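Sorting nexin-21 (Mus musculus, PDB 4YMR) binds membranes enriched in phosphatidylinositol 3-phosphate and phosphatidylinositol 4,5-bisphosphate and may act in intracellular trafficking, the present chain being its C-terminal PXB/TPR domain. Local coordinates at residues S20-G25 and L60-Q65. Numbering follows the deposited sequence.
Sequences SLTCTG and LAVCHQ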
# COMPACT_ATOMS: atom_id res chain seq x y z
N SER A 20 17.36 -5.78 -5.51
CA SER A 20 18.18 -6.69 -6.32
C SER A 20 19.41 -7.14 -5.54
O SER A 20 19.74 -8.32 -5.53
CB SER A 20 18.57 -6.07 -7.67
OG SER A 20 19.35 -4.90 -7.52
N LEU A 21 20.06 -6.19 -4.88
CA LEU A 21 21.20 -6.48 -4.02
C LEU A 21 20.89 -7.54 -2.96
O LEU A 21 21.71 -8.42 -2.70
CB LEU A 21 21.71 -5.19 -3.36
CG LEU A 21 22.42 -4.19 -4.28
CD1 LEU A 21 22.80 -2.92 -3.53
CD2 LEU A 21 23.65 -4.83 -4.91
N THR A 22 19.70 -7.45 -2.36
CA THR A 22 19.26 -8.40 -1.33
C THR A 22 18.99 -9.78 -1.92
O THR A 22 19.26 -10.81 -1.29
CB THR A 22 17.97 -7.87 -0.61
OG1 THR A 22 18.23 -6.59 -0.02
CG2 THR A 22 17.52 -8.83 0.49
N CYS A 23 18.44 -9.80 -3.13
CA CYS A 23 18.13 -11.06 -3.79
C CYS A 23 19.39 -11.78 -4.26
O CYS A 23 19.41 -13.00 -4.30
CB CYS A 23 17.11 -10.87 -4.91
SG CYS A 23 15.44 -10.69 -4.24
N THR A 24 20.43 -11.02 -4.60
CA THR A 24 21.72 -11.64 -4.92
C THR A 24 22.49 -12.12 -3.66
O THR A 24 23.15 -13.16 -3.70
CB THR A 24 22.59 -10.78 -5.90
OG1 THR A 24 23.13 -9.63 -5.24
CG2 THR A 24 21.76 -10.34 -7.11
N GLY A 25 22.39 -11.39 -2.56
CA GLY A 25 23.00 -11.80 -1.31
C GLY A 25 24.01 -10.80 -0.79
O GLY A 25 24.78 -11.09 0.12
N LEU A 60 15.27 -4.13 5.68
CA LEU A 60 16.10 -3.92 6.86
C LEU A 60 16.18 -5.17 7.77
O LEU A 60 17.26 -5.59 8.16
CB LEU A 60 15.60 -2.71 7.65
CG LEU A 60 15.76 -1.34 6.97
CD1 LEU A 60 15.14 -0.25 7.83
CD2 LEU A 60 17.24 -1.04 6.69
N ALA A 61 15.03 -5.76 8.08
CA ALA A 61 14.99 -6.90 8.99
C ALA A 61 15.79 -8.09 8.44
O ALA A 61 16.55 -8.71 9.17
CB ALA A 61 13.54 -7.31 9.28
N VAL A 62 15.63 -8.37 7.16
CA VAL A 62 16.38 -9.42 6.48
C VAL A 62 17.88 -9.19 6.48
O VAL A 62 18.66 -10.09 6.82
CB VAL A 62 15.86 -9.65 5.04
CG1 VAL A 62 16.79 -10.55 4.26
CG2 VAL A 62 14.48 -10.27 5.10
N CYS A 63 18.27 -7.97 6.13
CA CYS A 63 19.67 -7.63 6.05
C CYS A 63 20.30 -7.63 7.44
O CYS A 63 21.38 -8.18 7.62
CB CYS A 63 19.90 -6.29 5.33
SG CYS A 63 19.56 -6.33 3.56
N HIS A 64 19.62 -7.04 8.41
CA HIS A 64 20.13 -7.11 9.77
C HIS A 64 20.30 -8.56 10.24
O HIS A 64 21.32 -8.90 10.81
CB HIS A 64 19.31 -6.25 10.73
CG HIS A 64 19.62 -4.79 10.63
ND1 HIS A 64 18.64 -3.81 10.63
CD2 HIS A 64 20.80 -4.14 10.52
CE1 HIS A 64 19.22 -2.62 10.53
NE2 HIS A 64 20.53 -2.79 10.45
N GLN A 65 19.33 -9.43 9.97
CA GLN A 65 19.45 -10.83 10.39
C GLN A 65 20.62 -11.55 9.75
O GLN A 65 21.29 -12.35 10.39
CB GLN A 65 18.19 -11.61 10.07
CG GLN A 65 17.11 -11.46 11.09
CD GLN A 65 15.90 -12.26 10.73
OE1 GLN A 65 15.84 -13.46 10.98
NE2 GLN A 65 14.92 -11.61 10.11
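Thr22 points across at helix 52-66 from the end of helix 12-24 and meets the sulfur of Cys63; the CA atoms of Thr22 and Cys63, 7.4 Å apart, are the nearest across the two segments. Thr22 sends its two branches to different neighbours. OG1 of Thr22 lies 3.8 Å from SG of Cys63, a van der Waals approach of oxygen to sulfur. The methyl CG2 of Thr22, anti to the backbone N, meets CG1 of Val62 at 4.2 Å. Cys63 carries SG anti to its own carbonyl carbon (chi1 -70°), which brings the sulfur to the hydroxyl branch. OG1 of Thr22 has its hydrogen-bond partners outside the two segments: Ala18 O, one turn back on its own helix, and Trp34 NE1. It is a small contact, 91 Å², shared by three buried side chains. At the C-terminal end of helix 12-24, Leu21 O accepts from Gly25 N (3.1 Å) and also from Thr24 OG1 (3.2 Å), which sits above the carbonyl plane, 38° out of it. Gly25, with positive phi, leaves the helix there. The contact joins two helices of the all-helical PXB/TPR domain. Helix 27-43 packs against both, with Ala30 on Thr22 and Trp34 on Leu60, helix 70-85 covers Ala61 with Cys76, and the domain-swapped second subunit adds its Leu138 on Thr22 and its Lys135 on Val62.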